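Local atomic coordinates of FAD-dependent pyridine nucleotide-disulphide oxidoreductase (Desulfovibrio vulgaris, PDB entry 3IWA), a protein that probably uses a bound FAD to pass electrons from a nicotinamide nucleotide to its substrate, as other pyridine nucleotide-disulphide oxidoreductases do. Residues A[5-10]-A[97-102]; A[12-17]-A[320-325]; A[17-22]-A[29-34]; A[116-121]-A[324-329]; A[282-285]-A[290-293]. All blocks are in the same frame, centred on the assembly; numbering follows the deposited sequence.

Contact 1 of 5, residues A[5-10]-A[97-102]; sequences HVVVIG and HTVEIE
Val99 meets both Val7 and Ile9, and all the contacts between the two segments are apolar. The two methyls of Val99 divide the work. CG2 of Val99 faces CG1 of Val7 at 4.3 Å. CG1 of Val99 meets CD1 of Ile9, also at 4.3 Å. The bonds to CB of Val7, Ile9 and Val99 all point at the opposite strand. Ile9 reaches across with an extended chain, its CD1 anti to CA (chi2 167°). The backbones stay well apart, with 8.4 Å between CA of Val7 and CA of Val99. This is a meeting of two sheets. Strand 5-9 is the middle strand of the five-stranded parallel sheet, and strand 98-103 is the middle strand of a three-stranded antiparallel sheet laid against it. That layering is characteristic of the FAD-binding domain of this family. Ala89 and Tyr114 pack beside the same side chains and widen the apolar layer. Polar groups lie at the margin, where His97 NE2 bonds to Asp288.

Contact 2 of 5, residues A[12-17]-A[320-325]; sequences VALGPK and RVIGTN
Leu14 and Ile322 meet with their side chains nearly perpendicular. CD2 of Leu14 meets CD1 of Ile322 at 3.9 Å. The bond to CB of Ile322 already faces the other helix, whereas Leu14 starts off to one side and its end swings nearer. Leu14 does so with CG anti to its N (chi1 -172°). A turn further along, Lys17 lies beside Arg320. CG of Lys17 comes to 3.9 Å from the backbone N of Arg320, and the chain then bends at chi2. Two helices are joined here: 14-25, which follows the first strand of the Rossmann-like FAD domain, and 314-326, which returns to that domain much later in the chain. The backbone carbonyl O of Arg320 takes two donors, Thr324 N at 3.1 Å and Thr324 OG1 at 3.2 Å. The hydroxyl sits 37° above the carbonyl plane. Thr324 OG1 also bonds to Arg21 of helix 14-25. Lys17 NZ and Arg320 NE are 6.1 Å apart. The charge of Arg320 is probably offset by Asp458 of the second subunit, with which it forms a salt bridge. Met447 of that subunit packs on Lys17.

Contact 3 of 5, residues A[17-22]-A[29-34]; sequences KAACRF and AHVTMI
The first beta-alpha-beta unit of the chain is packed shut here, with Ala19 and Phe22 of helix 14-25 lying on Val31 and Met33 of strand 30-34 and on Ala29 just before it. In this family such a unit probably holds the ADP part of FAD; the entry contains no FAD. Helix 17-22 and strand 30-34 run nearly antiparallel, at 169°, with their axes 9.7 Å apart. That spacing suits a helix lying on a sheet. Ala19 is small and lets the helix come close. Ala19 CB touches Val31 CG1 at 4.1 Å and Met33 SD at 4.2 Å. Phe22 fills the far end. Its CG is anti to its N (chi1 175°), which sends the ring toward the start of the strand. The side chains of Phe22 and Val31 each reach toward the opposing backbone and pass alongside one another. Ile322 and Leu326 of helix 314-326 pack on Ala18 and Phe22. The tightest packing is at the Phe22 ring: CZ lies 3.4 Å from Ala29 CB, and Val31 CG2 meets the ring edge in plane, 3.4 Å from CD2.

Contact 4 of 5, residues A[116-121]-A[324-329]; sequences KLVLAL and TNLADG
Lys116 and Leu326 bring their CA atoms to 7.0 Å where strand 116-119 passes the C-terminal end of helix 314-326. Leu326 carries the contact from the helix side. Its CG is anti to the carbonyl carbon (chi1 -65°), and although its bond to CB does not aim at the strand, its two methyls do reach it. Leu326 CD1 lies 3.8 Å from Val118 CG2. CD2 of Leu326 sits between two residues of the strand, 3.7 Å from Lys116 CB and 3.9 Å from Val118 CG2. The side chain of Val118 is set roughly square to that of Leu326. A Schellman motif ends the helix. Gly329 N bonds to Thr324 O at 2.9 Å, and Asp328 N bonds to Asn325 O at 3.1 Å. Asp328 is the C-prime residue, with positive phi. The contact thus seats the end of a late helix on the parallel sheet of the FAD-type domain, where Phe22 and Phe290 also pack on Leu326. Lys116 plays two parts. Its CB joins the apolar patch, while the rest of the chain bends off so that NZ makes a salt bridge with Asp288. Asp328 OD2 pairs with Lys4. The chemistry is therefore apolar at the centre, with Lys116 already paired at the margin; Asp328, its OD1 5.9 Å from Lys116 NZ, could add at most a weak attraction.

Contact 5 of 5, residues A[282-285]-A[290-293]; sequences MRTS and FAGG
Arg283 and Phe290 run alongside each other in one direction. Both have CG anti to the carbonyl carbon, which sets the two side chains off in step. CG of Arg283 is 3.5 Å from CE2 of Phe290. Arg283 then runs extended along the ring, and CE2 lies over one face of the guanidinium, toward its rim. The planes are 47° apart, so this is not a parallel stack. NE of Arg283 is held by Pro287 O. Thr284 turns CG2 toward Ala291 CB, at 3.7 Å. That leaves its OG1 to bond Ile289 O and Asp286 N. Met282 is bent at chi2 and chi3, which curls CE back to 3.4 Å from Ala291 O. The backbones share a single bridge, Arg283 with Phe290. Its bond runs from Ala291 N to Met282 O, 3.1 Å long and fairly straight at 158°. Phe290 CA also makes a CH···O contact with Met282 O at 3.2 Å. Strand 289-291 is the outermost strand of the parallel sheet within this chain. Gly292 and Gly293 fit the GGD motif that in relatives lies at the FAD. The bridge satisfies the buried Ala291 N-H, with Met282, Thr284 and the aliphatic part of Arg283 packed round it.

Overall arrangement
All five contacts belong to what is probably the FAD-binding domain. Contacts 1, 3, 4 and 5 each reach its parallel sheet, and strand 5-9 in contact 1 hydrogen-bonds to strands of contacts 3 and 4. Contact 4 passes the sheet on to contact 5 through bonds between Phe290 and both Leu117 and Leu119. Helices 14-25 and 314-326 lie together on the sheet in contact 2, whose centre is about 7 Å from that of contact 4 and 8 Å from that of contact 3. Contacts 1 and 5 have centres about 15 Å apart and do not touch. Contacts 2 and 3 also face the second subunit. No FAD is modelled; it would probably lie by the turn between strand 5-9 and helix 14-25, flanked by contacts 1 and 2.

Contact 1 of 5, residues A[5-10]-A[97-102]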
# COMPACT_ATOMS: atom_id res chain seq x y z
N HIS A 5 -19.26 35.58 2.58
CA HIS A 5 -20.38 34.65 2.71
C HIS A 5 -20.20 33.55 1.68
O HIS A 5 -19.99 33.79 0.49
CB HIS A 5 -21.75 35.31 2.55
CG HIS A 5 -22.89 34.42 2.93
ND1 HIS A 5 -24.17 34.56 2.42
CD2 HIS A 5 -22.94 33.36 3.77
CE1 HIS A 5 -24.95 33.63 2.94
NE2 HIS A 5 -24.23 32.88 3.76
N VAL A 6 -20.26 32.33 2.16
CA VAL A 6 -20.20 31.20 1.28
C VAL A 6 -21.51 30.45 1.45
O VAL A 6 -21.96 30.21 2.57
CB VAL A 6 -19.02 30.30 1.59
CG1 VAL A 6 -19.17 28.94 0.88
CG2 VAL A 6 -17.76 31.01 1.20
N VAL A 7 -22.11 30.08 0.32
CA VAL A 7 -23.30 29.26 0.32
C VAL A 7 -22.93 27.84 -0.19
O VAL A 7 -22.22 27.69 -1.16
CB VAL A 7 -24.37 29.89 -0.58
CG1 VAL A 7 -25.53 28.91 -0.84
CG2 VAL A 7 -24.87 31.18 0.08
N VAL A 8 -23.42 26.83 0.50
CA VAL A 8 -23.15 25.45 0.15
C VAL A 8 -24.48 24.77 -0.11
O VAL A 8 -25.33 24.77 0.75
CB VAL A 8 -22.40 24.75 1.32
CG1 VAL A 8 -22.25 23.31 1.04
CG2 VAL A 8 -21.06 25.38 1.51
N ILE A 9 -24.65 24.19 -1.29
CA ILE A 9 -25.87 23.50 -1.66
C ILE A 9 -25.69 22.00 -1.67
O ILE A 9 -25.01 21.46 -2.54
CB ILE A 9 -26.37 23.89 -3.03
CG1 ILE A 9 -26.81 25.34 -3.05
CG2 ILE A 9 -27.55 23.00 -3.46
CD1 ILE A 9 -26.99 25.83 -4.41
N GLY A 10 -26.37 21.34 -0.75
CA GLY A 10 -26.35 19.90 -0.62
C GLY A 10 -25.69 19.57 0.70
O GLY A 10 -24.70 20.20 1.09
N HIS A 97 -24.37 36.89 -8.28
CA HIS A 97 -23.95 36.12 -7.10
C HIS A 97 -25.09 35.94 -6.09
O HIS A 97 -25.00 36.28 -4.91
CB HIS A 97 -22.72 36.76 -6.45
CG HIS A 97 -21.47 36.66 -7.29
ND1 HIS A 97 -21.34 37.28 -8.51
CD2 HIS A 97 -20.30 36.01 -7.07
CE1 HIS A 97 -20.15 37.02 -9.01
NE2 HIS A 97 -19.50 36.24 -8.16
N THR A 98 -26.19 35.39 -6.59
CA THR A 98 -27.37 35.15 -5.77
C THR A 98 -27.92 33.75 -6.03
O THR A 98 -27.80 33.22 -7.13
CB THR A 98 -28.51 36.19 -6.07
OG1 THR A 98 -29.02 35.97 -7.39
CG2 THR A 98 -28.00 37.64 -5.98
N VAL A 99 -28.50 33.15 -5.00
CA VAL A 99 -29.22 31.89 -5.10
C VAL A 99 -30.61 32.11 -4.54
O VAL A 99 -30.73 32.51 -3.38
CB VAL A 99 -28.60 30.76 -4.24
CG1 VAL A 99 -29.30 29.48 -4.54
CG2 VAL A 99 -27.11 30.62 -4.45
N GLU A 100 -31.65 31.85 -5.33
CA GLU A 100 -33.03 31.91 -4.83
C GLU A 100 -33.38 30.55 -4.21
O GLU A 100 -33.19 29.51 -4.82
CB GLU A 100 -34.03 32.25 -5.94
CG GLU A 100 -33.84 33.61 -6.64
CD GLU A 100 -34.87 33.85 -7.77
OE1 GLU A 100 -35.60 34.86 -7.70
OE2 GLU A 100 -34.99 33.02 -8.71
N ILE A 101 -33.87 30.58 -2.99
CA ILE A 101 -34.19 29.34 -2.29
C ILE A 101 -35.66 29.34 -1.90
O ILE A 101 -36.29 30.40 -1.79
CB ILE A 101 -33.27 29.14 -1.07
CG1 ILE A 101 -33.55 30.17 0.03
CG2 ILE A 101 -31.79 29.24 -1.51
CD1 ILE A 101 -32.66 30.02 1.27
N GLU A 102 -36.21 28.14 -1.71
CA GLU A 102 -37.57 27.99 -1.21
C GLU A 102 -37.67 26.87 -0.19
O GLU A 102 -37.28 25.74 -0.44
CB GLU A 102 -38.57 27.82 -2.38
CG GLU A 102 -38.92 26.41 -2.79
CD GLU A 102 -39.88 26.38 -3.98
OE1 GLU A 102 -39.45 26.79 -5.09
OE2 GLU A 102 -41.05 25.94 -3.80

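Contact 2 of 5, residues A[12-17]-A[320-325]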
# COMPACT_ATOMS: atom_id res chain seq x y z
N VAL A 12 -24.00 16.31 1.94
CA VAL A 12 -23.58 14.97 1.58
C VAL A 12 -22.59 14.60 2.69
O VAL A 12 -22.90 14.67 3.90
CB VAL A 12 -23.02 14.91 0.10
CG1 VAL A 12 -24.14 14.86 -0.93
CG2 VAL A 12 -22.15 16.10 -0.22
N ALA A 13 -21.41 14.16 2.29
CA ALA A 13 -20.25 14.30 3.12
C ALA A 13 -19.63 15.62 2.67
O ALA A 13 -19.26 16.44 3.49
CB ALA A 13 -19.28 13.13 2.89
N LEU A 14 -19.60 15.84 1.36
CA LEU A 14 -18.80 16.89 0.81
C LEU A 14 -19.10 18.31 1.32
O LEU A 14 -18.16 19.05 1.63
CB LEU A 14 -18.79 16.83 -0.72
CG LEU A 14 -17.79 17.81 -1.33
CD1 LEU A 14 -16.74 17.11 -2.18
CD2 LEU A 14 -18.53 18.89 -2.13
N GLY A 15 -20.38 18.69 1.40
CA GLY A 15 -20.78 20.03 1.87
C GLY A 15 -20.27 20.36 3.26
O GLY A 15 -19.48 21.30 3.42
N PRO A 16 -20.68 19.58 4.28
CA PRO A 16 -20.18 19.73 5.66
C PRO A 16 -18.66 19.75 5.75
O PRO A 16 -18.08 20.56 6.48
CB PRO A 16 -20.75 18.50 6.39
CG PRO A 16 -21.97 18.14 5.61
CD PRO A 16 -21.68 18.51 4.18
N LYS A 17 -17.99 18.89 4.98
CA LYS A 17 -16.52 18.87 5.00
C LYS A 17 -15.95 20.18 4.49
O LYS A 17 -15.08 20.75 5.10
CB LYS A 17 -15.97 17.72 4.15
CG LYS A 17 -14.46 17.49 4.30
CD LYS A 17 -14.11 17.06 5.73
CE LYS A 17 -12.61 16.74 5.93
NZ LYS A 17 -12.38 15.91 7.20
N ARG A 320 -12.04 18.83 1.51
CA ARG A 320 -10.95 19.51 2.18
C ARG A 320 -10.33 20.50 1.24
O ARG A 320 -10.12 21.63 1.61
CB ARG A 320 -9.91 18.53 2.68
CG ARG A 320 -8.86 19.20 3.51
CD ARG A 320 -7.96 18.15 4.18
NE ARG A 320 -7.31 18.69 5.37
CZ ARG A 320 -6.13 19.28 5.40
NH1 ARG A 320 -5.67 19.71 6.55
NH2 ARG A 320 -5.41 19.44 4.30
N VAL A 321 -10.06 20.08 0.01
CA VAL A 321 -9.48 20.97 -0.98
C VAL A 321 -10.44 22.11 -1.26
O VAL A 321 -9.99 23.25 -1.38
CB VAL A 321 -9.12 20.22 -2.29
CG1 VAL A 321 -8.87 21.16 -3.48
CG2 VAL A 321 -7.91 19.26 -2.05
N ILE A 322 -11.76 21.85 -1.34
CA ILE A 322 -12.67 22.93 -1.62
C ILE A 322 -12.64 23.92 -0.43
O ILE A 322 -12.56 25.12 -0.61
CB ILE A 322 -14.12 22.48 -1.95
CG1 ILE A 322 -14.15 21.70 -3.27
CG2 ILE A 322 -15.05 23.73 -1.95
CD1 ILE A 322 -15.42 20.88 -3.53
N GLY A 323 -12.65 23.40 0.78
CA GLY A 323 -12.52 24.23 1.99
C GLY A 323 -11.36 25.22 2.03
O GLY A 323 -11.53 26.40 2.36
N THR A 324 -10.20 24.71 1.67
CA THR A 324 -8.95 25.45 1.61
C THR A 324 -8.98 26.49 0.51
O THR A 324 -8.50 27.63 0.69
CB THR A 324 -7.78 24.42 1.42
OG1 THR A 324 -7.75 23.56 2.56
CG2 THR A 324 -6.42 25.06 1.24
N ASN A 325 -9.53 26.12 -0.65
CA ASN A 325 -9.60 27.05 -1.75
C ASN A 325 -10.67 28.14 -1.55
O ASN A 325 -10.50 29.21 -2.08
CB ASN A 325 -9.76 26.30 -3.08
CG ASN A 325 -8.54 25.48 -3.42
OD1 ASN A 325 -7.49 25.70 -2.81
ND2 ASN A 325 -8.64 24.54 -4.39

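Contact 3 of 5, residues A[17-22]-A[29-34]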
# COMPACT_ATOMS: atom_id res chain seq x y z
N LYS A 17 -17.99 18.89 4.98
CA LYS A 17 -16.52 18.87 5.00
C LYS A 17 -15.95 20.18 4.49
O LYS A 17 -15.08 20.75 5.10
CB LYS A 17 -15.97 17.72 4.15
CG LYS A 17 -14.46 17.49 4.30
CD LYS A 17 -14.11 17.06 5.73
CE LYS A 17 -12.61 16.74 5.93
NZ LYS A 17 -12.38 15.91 7.20
N ALA A 18 -16.44 20.64 3.36
CA ALA A 18 -15.92 21.86 2.78
C ALA A 18 -16.11 23.06 3.74
O ALA A 18 -15.21 23.86 3.92
CB ALA A 18 -16.56 22.12 1.43
N ALA A 19 -17.26 23.11 4.39
CA ALA A 19 -17.64 24.23 5.21
C ALA A 19 -16.82 24.22 6.50
O ALA A 19 -16.31 25.26 6.91
CB ALA A 19 -19.13 24.17 5.51
N CYS A 20 -16.72 23.06 7.14
CA CYS A 20 -15.93 22.92 8.35
C CYS A 20 -14.45 23.24 8.13
O CYS A 20 -13.81 23.91 8.96
CB CYS A 20 -16.05 21.51 8.91
SG CYS A 20 -14.93 21.24 10.25
N ARG A 21 -13.89 22.79 7.02
CA ARG A 21 -12.51 23.14 6.69
C ARG A 21 -12.39 24.65 6.42
O ARG A 21 -11.42 25.31 6.83
CB ARG A 21 -12.05 22.35 5.47
CG ARG A 21 -10.77 22.79 4.84
CD ARG A 21 -9.56 22.58 5.74
NE ARG A 21 -8.32 22.93 5.03
CZ ARG A 21 -7.12 22.99 5.60
NH1 ARG A 21 -6.98 22.70 6.87
NH2 ARG A 21 -6.07 23.31 4.88
N PHE A 22 -13.37 25.18 5.69
CA PHE A 22 -13.41 26.61 5.41
C PHE A 22 -13.33 27.45 6.69
O PHE A 22 -12.48 28.34 6.82
CB PHE A 22 -14.69 26.97 4.69
CG PHE A 22 -14.85 28.44 4.47
CD1 PHE A 22 -13.84 29.16 3.89
CD2 PHE A 22 -16.03 29.09 4.82
CE1 PHE A 22 -13.99 30.55 3.66
CE2 PHE A 22 -16.17 30.44 4.58
CZ PHE A 22 -15.15 31.16 3.99
N ALA A 29 -15.68 34.39 8.56
CA ALA A 29 -16.63 34.28 7.44
C ALA A 29 -17.94 33.62 7.85
O ALA A 29 -18.06 33.03 8.92
CB ALA A 29 -16.00 33.51 6.29
N HIS A 30 -18.92 33.73 6.98
CA HIS A 30 -20.24 33.16 7.22
C HIS A 30 -20.52 32.10 6.17
O HIS A 30 -20.13 32.23 5.01
CB HIS A 30 -21.32 34.25 7.18
CG HIS A 30 -22.71 33.74 7.43
ND1 HIS A 30 -23.24 33.60 8.70
CD2 HIS A 30 -23.70 33.37 6.57
CE1 HIS A 30 -24.48 33.15 8.61
NE2 HIS A 30 -24.78 33.00 7.33
N VAL A 31 -21.20 31.04 6.59
CA VAL A 31 -21.58 29.97 5.71
C VAL A 31 -23.05 29.66 5.92
O VAL A 31 -23.52 29.58 7.06
CB VAL A 31 -20.80 28.68 5.95
CG1 VAL A 31 -21.38 27.52 5.11
CG2 VAL A 31 -19.34 28.89 5.67
N THR A 32 -23.76 29.49 4.80
CA THR A 32 -25.12 28.98 4.82
C THR A 32 -25.13 27.69 4.01
O THR A 32 -24.65 27.64 2.88
CB THR A 32 -26.11 30.03 4.23
OG1 THR A 32 -25.96 31.29 4.92
CG2 THR A 32 -27.54 29.54 4.33
N MET A 33 -25.68 26.64 4.60
CA MET A 33 -25.79 25.34 3.99
C MET A 33 -27.27 25.05 3.77
O MET A 33 -28.07 25.25 4.67
CB MET A 33 -25.24 24.27 4.92
CG MET A 33 -23.73 24.28 5.11
SD MET A 33 -23.10 22.67 5.63
CE MET A 33 -23.57 21.63 4.29
N ILE A 34 -27.60 24.56 2.58
CA ILE A 34 -28.95 24.25 2.20
C ILE A 34 -28.95 22.77 1.94
O ILE A 34 -28.04 22.26 1.28
CB ILE A 34 -29.30 24.96 0.89
CG1 ILE A 34 -29.38 26.47 1.10
CG2 ILE A 34 -30.59 24.44 0.34
CD1 ILE A 34 -29.22 27.27 -0.19

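Contact 4 of 5, residues A[116-121]-A[324-329]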
# COMPACT_ATOMS: atom_id res chain seq x y z
N LYS A 116 -18.84 33.04 -2.58
CA LYS A 116 -18.43 31.79 -3.17
C LYS A 116 -19.55 30.80 -2.95
O LYS A 116 -20.19 30.83 -1.93
CB LYS A 116 -17.15 31.25 -2.53
CG LYS A 116 -15.91 32.13 -2.63
CD LYS A 116 -15.40 32.30 -4.02
CE LYS A 116 -14.35 33.42 -4.07
NZ LYS A 116 -13.82 33.64 -5.47
N LEU A 117 -19.76 29.93 -3.92
CA LEU A 117 -20.77 28.86 -3.84
C LEU A 117 -20.13 27.47 -3.96
O LEU A 117 -19.21 27.25 -4.74
CB LEU A 117 -21.79 29.04 -4.97
CG LEU A 117 -23.04 28.17 -5.05
CD1 LEU A 117 -23.95 28.26 -3.80
CD2 LEU A 117 -23.82 28.54 -6.31
N VAL A 118 -20.64 26.53 -3.18
CA VAL A 118 -20.24 25.14 -3.35
C VAL A 118 -21.45 24.29 -3.74
O VAL A 118 -22.41 24.24 -3.00
CB VAL A 118 -19.61 24.54 -2.07
CG1 VAL A 118 -19.38 22.98 -2.22
CG2 VAL A 118 -18.34 25.27 -1.69
N LEU A 119 -21.34 23.59 -4.87
CA LEU A 119 -22.33 22.65 -5.33
C LEU A 119 -21.99 21.21 -4.93
O LEU A 119 -21.08 20.61 -5.44
CB LEU A 119 -22.51 22.80 -6.84
CG LEU A 119 -22.87 24.22 -7.33
CD1 LEU A 119 -23.03 24.26 -8.82
CD2 LEU A 119 -24.15 24.71 -6.66
N ALA A 120 -22.73 20.68 -3.97
CA ALA A 120 -22.59 19.30 -3.55
C ALA A 120 -23.90 18.61 -3.84
O ALA A 120 -24.60 18.21 -2.93
CB ALA A 120 -22.27 19.25 -2.07
N LEU A 121 -24.22 18.49 -5.11
CA LEU A 121 -25.55 18.12 -5.52
C LEU A 121 -25.80 16.64 -5.57
O LEU A 121 -26.94 16.24 -5.74
CB LEU A 121 -25.86 18.71 -6.91
CG LEU A 121 -25.64 20.20 -7.06
CD1 LEU A 121 -25.94 20.60 -8.47
CD2 LEU A 121 -26.47 20.97 -6.08
N THR A 324 -10.20 24.71 1.67
CA THR A 324 -8.95 25.45 1.61
C THR A 324 -8.98 26.49 0.51
O THR A 324 -8.50 27.63 0.69
CB THR A 324 -7.78 24.42 1.42
OG1 THR A 324 -7.75 23.56 2.56
CG2 THR A 324 -6.42 25.06 1.24
N ASN A 325 -9.53 26.12 -0.65
CA ASN A 325 -9.60 27.05 -1.75
C ASN A 325 -10.67 28.14 -1.55
O ASN A 325 -10.50 29.21 -2.08
CB ASN A 325 -9.76 26.30 -3.08
CG ASN A 325 -8.54 25.48 -3.42
OD1 ASN A 325 -7.49 25.70 -2.81
ND2 ASN A 325 -8.64 24.54 -4.39
N LEU A 326 -11.76 27.85 -0.82
CA LEU A 326 -12.73 28.88 -0.41
C LEU A 326 -12.05 29.90 0.48
O LEU A 326 -12.44 31.07 0.46
CB LEU A 326 -13.90 28.31 0.39
CG LEU A 326 -14.87 27.35 -0.29
CD1 LEU A 326 -15.73 26.59 0.75
CD2 LEU A 326 -15.70 28.12 -1.28
N ALA A 327 -11.05 29.46 1.26
CA ALA A 327 -10.21 30.36 2.06
C ALA A 327 -9.00 30.93 1.32
O ALA A 327 -8.05 31.30 1.96
CB ALA A 327 -9.76 29.71 3.32
N ASP A 328 -9.05 31.01 -0.00
CA ASP A 328 -8.02 31.67 -0.80
C ASP A 328 -6.73 30.86 -0.90
O ASP A 328 -5.72 31.39 -1.35
CB ASP A 328 -7.72 33.11 -0.28
CG ASP A 328 -8.94 34.05 -0.42
OD1 ASP A 328 -9.47 34.18 -1.55
OD2 ASP A 328 -9.37 34.63 0.60
N GLY A 329 -6.77 29.57 -0.54
CA GLY A 329 -5.60 28.68 -0.75
C GLY A 329 -5.49 28.25 -2.20
O GLY A 329 -6.24 28.71 -3.04

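Contact 5 of 5, residues A[282-285]-A[290-293]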
# COMPACT_ATOMS: atom_id res chain seq x y z
N MET A 282 -10.97 22.22 -8.02
CA MET A 282 -12.40 21.92 -7.89
C MET A 282 -13.33 23.07 -8.28
O MET A 282 -14.51 23.07 -7.93
CB MET A 282 -12.73 21.32 -6.51
CG MET A 282 -11.90 20.06 -6.12
SD MET A 282 -11.83 18.66 -7.28
CE MET A 282 -13.55 18.15 -7.20
N ARG A 283 -12.82 24.01 -9.07
CA ARG A 283 -13.59 25.12 -9.62
C ARG A 283 -14.32 24.74 -10.88
O ARG A 283 -13.72 24.18 -11.78
CB ARG A 283 -12.68 26.30 -10.00
CG ARG A 283 -12.06 27.04 -8.83
CD ARG A 283 -11.44 28.38 -9.26
NE ARG A 283 -11.24 29.21 -8.08
CZ ARG A 283 -10.14 29.20 -7.33
NH1 ARG A 283 -10.08 29.97 -6.24
NH2 ARG A 283 -9.11 28.43 -7.66
N THR A 284 -15.60 25.10 -10.98
CA THR A 284 -16.38 24.93 -12.20
C THR A 284 -15.96 25.95 -13.27
O THR A 284 -14.99 26.64 -13.13
CB THR A 284 -17.89 25.09 -11.91
OG1 THR A 284 -18.16 26.44 -11.55
CG2 THR A 284 -18.32 24.21 -10.77
N SER A 285 -16.69 26.05 -14.36
CA SER A 285 -16.43 27.13 -15.35
C SER A 285 -16.64 28.55 -14.78
O SER A 285 -16.18 29.52 -15.37
CB SER A 285 -17.27 26.92 -16.60
OG SER A 285 -18.61 26.64 -16.29
N PHE A 290 -17.53 26.25 -6.81
CA PHE A 290 -16.84 24.96 -6.70
C PHE A 290 -17.90 23.87 -6.73
O PHE A 290 -19.04 24.14 -6.42
CB PHE A 290 -16.05 24.85 -5.37
CG PHE A 290 -14.96 25.91 -5.20
CD1 PHE A 290 -15.26 27.14 -4.62
CD2 PHE A 290 -13.66 25.66 -5.59
CE1 PHE A 290 -14.28 28.11 -4.47
CE2 PHE A 290 -12.65 26.61 -5.45
CZ PHE A 290 -12.95 27.84 -4.89
N ALA A 291 -17.48 22.64 -7.06
CA ALA A 291 -18.31 21.46 -7.13
C ALA A 291 -17.44 20.25 -6.82
O ALA A 291 -16.26 20.23 -7.14
CB ALA A 291 -18.93 21.33 -8.54
N GLY A 292 -18.02 19.25 -6.18
CA GLY A 292 -17.35 17.97 -6.01
C GLY A 292 -18.32 16.83 -5.75
O GLY A 292 -19.54 17.02 -5.76
N GLY A 293 -17.77 15.63 -5.52
CA GLY A 293 -18.56 14.47 -5.11
C GLY A 293 -19.09 13.80 -6.36
O GLY A 293 -18.42 13.80 -7.39